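Local structure of esterase E25 (Uncultured bacterium, 4Q05) at residues G214-Q217 with H218-Q222; S282-Y285 with G286-G290. The protein probably hydrolyses carboxylic ester bonds, as an alpha/beta-hydrolase-fold esterase of the GTSAG motif subfamily of the bacterial hormone-sensitive lipase family. All blocks are in the same frame, centred on the assembly; numbering follows the deposited sequence.

Interaction 1: G214-Q217 with H218-Q222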
loop_
_atom_site.group_PDB
_atom_site.type_symbol
_atom_site.label_atom_id
_atom_site.label_comp_id
_atom_site.label_asym_id
_atom_site.label_seq_id
_atom_site.Cartn_x
_atom_site.Cartn_y
_atom_site.Cartn_z
ATOM N N GLY A 214 -17.090 12.721 1.413
ATOM C CA GLY A 214 -17.836 13.930 1.111
ATOM C C GLY A 214 -18.520 14.506 2.335
ATOM O O GLY A 214 -18.523 15.715 2.552
ATOM N N LEU A 215 -19.101 13.636 3.151
ATOM C CA LEU A 215 -19.730 14.080 4.392
ATOM C C LEU A 215 -18.731 14.750 5.326
ATOM O O LEU A 215 -18.992 15.821 5.878
ATOM C CB LEU A 215 -20.362 12.906 5.128
ATOM C CG LEU A 215 -20.858 13.313 6.519
ATOM C CD1 LEU A 215 -21.962 14.360 6.391
ATOM C CD2 LEU A 215 -21.354 12.105 7.288
ATOM N N VAL A 216 -17.582 14.112 5.528
ATOM C CA VAL A 216 -16.611 14.666 6.456
ATOM C C VAL A 216 -16.151 16.049 5.985
ATOM O O VAL A 216 -15.958 16.942 6.792
ATOM C CB VAL A 216 -15.407 13.727 6.664
ATOM C CG1 VAL A 216 -14.357 14.397 7.545
ATOM C CG2 VAL A 216 -15.876 12.426 7.295
ATOM N N GLN A 217 -15.973 16.214 4.679
ATOM C CA GLN A 217 -15.586 17.505 4.128
ATOM C C GLN A 217 -16.646 18.572 4.418
ATOM O O GLN A 217 -16.325 19.699 4.795
ATOM C CB GLN A 217 -15.327 17.379 2.624
ATOM C CG GLN A 217 -14.016 16.662 2.335
ATOM C CD GLN A 217 -13.904 16.192 0.911
ATOM O OE1 GLN A 217 -14.895 15.832 0.286
ATOM N NE2 GLN A 217 -12.694 16.178 0.394
ATOM N N HIS A 218 -17.906 18.190 4.256
ATOM C CA HIS A 218 -19.040 19.053 4.575
ATOM C C HIS A 218 -19.037 19.427 6.062
ATOM O O HIS A 218 -19.095 20.609 6.414
ATOM C CB HIS A 218 -20.341 18.342 4.197
ATOM C CG HIS A 218 -21.574 19.175 4.386
ATOM N ND1 HIS A 218 -21.659 20.490 3.976
ATOM C CD2 HIS A 218 -22.781 18.873 4.924
ATOM C CE1 HIS A 218 -22.859 20.963 4.263
ATOM N NE2 HIS A 218 -23.559 20.001 4.836
ATOM N N LEU A 219 -18.941 18.422 6.930
ATOM C CA LEU A 219 -18.875 18.657 8.373
ATOM C C LEU A 219 -17.767 19.629 8.749
ATOM O O LEU A 219 -17.957 20.506 9.595
ATOM C CB LEU A 219 -18.668 17.353 9.141
ATOM C CG LEU A 219 -19.729 16.274 8.984
ATOM C CD1 LEU A 219 -19.280 14.998 9.687
ATOM C CD2 LEU A 219 -21.071 16.755 9.518
ATOM N N ILE A 220 -16.596 19.457 8.148
ATOM C CA ILE A 220 -15.472 20.321 8.461
ATOM C C ILE A 220 -15.782 21.755 8.048
ATOM O O ILE A 220 -15.485 22.694 8.785
ATOM C CB ILE A 220 -14.176 19.818 7.800
ATOM C CG1 ILE A 220 -13.697 18.548 8.502
ATOM C CG2 ILE A 220 -13.094 20.873 7.866
ATOM C CD1 ILE A 220 -12.670 17.768 7.701
ATOM N N GLU A 221 -16.398 21.908 6.880
ATOM C CA GLU A 221 -16.822 23.210 6.375
ATOM C C GLU A 221 -17.796 23.871 7.342
ATOM O O GLU A 221 -17.680 25.059 7.642
ATOM C CB GLU A 221 -17.535 23.057 5.030
ATOM C CG GLU A 221 -16.648 22.720 3.843
ATOM C CD GLU A 221 -17.455 22.428 2.577
ATOM O OE1 GLU A 221 -18.688 22.676 2.585
ATOM O OE2 GLU A 221 -16.859 21.946 1.581
ATOM N N GLN A 222 -18.771 23.089 7.799
ATOM C CA GLN A 222 -19.842 23.570 8.661
ATOM C C GLN A 222 -19.449 23.586 10.133
ATOM O O GLN A 222 -20.256 23.942 10.988
ATOM C CB GLN A 222 -21.086 22.705 8.481
ATOM C CG GLN A 222 -21.683 22.776 7.094
ATOM C CD GLN A 222 -22.159 24.177 6.743
ATOM O OE1 GLN A 222 -21.779 24.738 5.710
ATOM N NE2 GLN A 222 -22.995 24.750 7.604
#

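Interaction 2: S282-Y285 with G286-G290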
loop_
_atom_site.group_PDB
_atom_site.type_symbol
_atom_site.label_atom_id
_atom_site.label_comp_id
_atom_site.label_asym_id
_atom_site.label_seq_id
_atom_site.Cartn_x
_atom_site.Cartn_y
_atom_site.Cartn_z
ATOM N N SER A 282 -15.775 13.142 -6.757
ATOM C CA SER A 282 -14.533 12.438 -6.442
ATOM C C SER A 282 -13.852 13.204 -5.329
ATOM O O SER A 282 -13.055 14.103 -5.590
ATOM C CB SER A 282 -13.638 12.403 -7.670
ATOM O OG SER A 282 -14.222 11.604 -8.689
ATOM N N PRO A 283 -14.215 12.890 -4.078
ATOM C CA PRO A 283 -13.810 13.666 -2.904
ATOM C C PRO A 283 -12.289 13.744 -2.688
ATOM O O PRO A 283 -11.846 14.617 -1.943
ATOM C CB PRO A 283 -14.467 12.916 -1.735
ATOM C CG PRO A 283 -15.517 12.093 -2.319
ATOM C CD PRO A 283 -15.154 11.806 -3.744
ATOM N N LEU A 284 -11.519 12.846 -3.298
ATOM C CA LEU A 284 -10.059 12.921 -3.229
ATOM C C LEU A 284 -9.578 14.309 -3.660
ATOM O O LEU A 284 -8.553 14.801 -3.182
ATOM C CB LEU A 284 -9.423 11.866 -4.137
ATOM C CG LEU A 284 -7.897 11.892 -4.242
ATOM C CD1 LEU A 284 -7.268 11.791 -2.840
ATOM C CD2 LEU A 284 -7.412 10.766 -5.129
ATOM N N TYR A 285 -10.315 14.929 -4.578
ATOM C CA TYR A 285 -9.946 16.248 -5.090
ATOM C C TYR A 285 -10.268 17.368 -4.125
ATOM O O TYR A 285 -9.819 18.502 -4.305
ATOM C CB TYR A 285 -10.593 16.512 -6.456
ATOM C CG TYR A 285 -9.984 15.636 -7.505
ATOM C CD1 TYR A 285 -8.696 15.870 -7.949
ATOM C CD2 TYR A 285 -10.668 14.543 -8.011
ATOM C CE1 TYR A 285 -8.112 15.061 -8.882
ATOM C CE2 TYR A 285 -10.090 13.718 -8.949
ATOM C CZ TYR A 285 -8.814 13.984 -9.380
ATOM O OH TYR A 285 -8.221 13.175 -10.308
ATOM N N GLY A 286 -11.049 17.056 -3.099
ATOM C CA GLY A 286 -11.384 18.062 -2.111
ATOM C C GLY A 286 -10.315 18.130 -1.038
ATOM O O GLY A 286 -9.333 17.379 -1.067
ATOM N N ASP A 287 -10.523 19.019 -0.078
ATOM C CA ASP A 287 -9.598 19.217 1.028
ATOM C C ASP A 287 -9.733 18.083 2.034
ATOM O O ASP A 287 -10.842 17.717 2.409
ATOM C CB ASP A 287 -9.913 20.540 1.727
ATOM C CG ASP A 287 -8.753 21.054 2.581
ATOM O OD1 ASP A 287 -7.801 20.289 2.862
ATOM O OD2 ASP A 287 -8.806 22.238 2.972
ATOM N N LEU A 288 -8.605 17.534 2.477
ATOM C CA LEU A 288 -8.618 16.461 3.468
ATOM C C LEU A 288 -8.019 16.896 4.804
ATOM O O LEU A 288 -7.926 16.101 5.738
ATOM C CB LEU A 288 -7.880 15.229 2.934
ATOM C CG LEU A 288 -8.444 14.661 1.629
ATOM C CD1 LEU A 288 -7.742 13.358 1.251
ATOM C CD2 LEU A 288 -9.931 14.431 1.765
ATOM N N HIS A 289 -7.614 18.158 4.912
ATOM C CA HIS A 289 -7.158 18.656 6.200
ATOM C C HIS A 289 -8.278 18.562 7.226
ATOM O O HIS A 289 -9.443 18.775 6.906
ATOM C CB HIS A 289 -6.674 20.108 6.111
ATOM C CG HIS A 289 -5.395 20.280 5.352
ATOM N ND1 HIS A 289 -5.357 20.437 3.981
ATOM C CD2 HIS A 289 -4.108 20.339 5.774
ATOM C CE1 HIS A 289 -4.103 20.581 3.593
ATOM N NE2 HIS A 289 -3.326 20.520 4.660
ATOM N N GLY A 290 -7.923 18.250 8.466
ATOM C CA GLY A 290 -8.917 18.163 9.518
ATOM C C GLY A 290 -9.588 16.811 9.624
ATOM O O GLY A 290 -10.382 16.585 10.534
#

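Interaction 1: G214-Q217 with H218-Q222
L215 and L219, one turn apart on helix 206-221, meet through their branched ends: L215 CG lies 3.9 Å from L219 CD1, and the two side chains slant across each other. The L215 chain reaches forward along the helix because its CG is anti to the backbone N (chi1 172°), which carries CD1 up against CG and CD2 of L219. A second apolar pair follows one residue on, where V216 CG1 touches I220 CD1 at 3.8 Å. L215 and L219 pack on helix 179-194, at V184, F185 and Y188; L215 and V216 both reach L202 of strand 200-205, and V216 also touches the loop residue F291. Replacing L219 with an alanine would probably open a gap beside L215 and leave Y188 with less to pack on.

The polar part is helical backbone bonding, four consecutive i to i+4 bonds from G214-H218 to Q217-E221. The straightest runs from L219 N to L215 O, 2.8 Å with 175° at the hydrogen; in the other three the donor is tilted a little out of the carbonyl plane. L219 CG also rests on that same carbonyl, 3.2 Å from L215 O. Q222 N in turn bonds to H218 O.

Two polar side chains reach other elements. The H218 ring makes an edge-to-face contact with F185, and Q217 NE2 is hydrogen-bonded to the loop 282-290, at P283 and D287. With its peptide groups paired in sequence, this stretch of helix can bury leucine and valine against helix 179-194 and the sheet, while Q217 NE2 is left to serve two loop carbonyls.

Interaction 2: S282-Y285 with G286-G290
L288 overlaps L284, CD1 to CD1 at 4.4 Å, a loose apolar touch; it leaves the backbone toward the preceding turn, and with CG anti to its own carbonyl carbon (chi1 -58°) its CD2 also approaches the carbonyl of P283, the oxygen around which the turn closes. G286 N donates to P283 O at 2.8 Å, coming from well above the carbonyl plane, and one residue earlier Y285 N bonds to S282 O. These two i to i+3 bonds wind P283 to Y285 into a short 3-10 segment.

Downstream, D287 OD1 takes two bonds from one residue. H289 ND1 meets its syn lone pair at 2.7 Å, with the oxygen nearly in the imidazole plane, while H289 N comes from above the carboxylate at 3.0 Å. Because ring and backbone of H289 both bond to this one oxygen, the imidazole is probably held from turning.

Outside the segments, both leucines pack on helix 305-317, whose K314 NZ binds the carbonyls of L284 and G286. P283 packs on N210 and M213 of helix 206-221, which L288 also reaches at Q217. The arrangement is a short 3-10 segment leading into an Asx turn at D287-H289, in the loop that runs to strand 294-299 of the alpha/beta hydrolase sheet.

In the fold
Interaction 1 comes first along the chain, in the last turns of helix 206-221, which links strands 200-205 and 229-235; interaction 2 follows in the loop between helix 262-271 and strand 294-299. Their centres are about 10 Å apart, and they touch directly. Q217 NE2 is hydrogen-bonded to P283 O at 2.9 Å and to D287 O at 3.1 Å, and I220 CD1 packs on H289 O at 3.5 Å. One helix amide thus ties together both halves of the 282-290 loop. That loop also leans on helix 305-317, so it lies between helix 206-221 and helix 305-317, tying both to the segment that enters strand 294-299 of the alpha/beta hydrolase sheet.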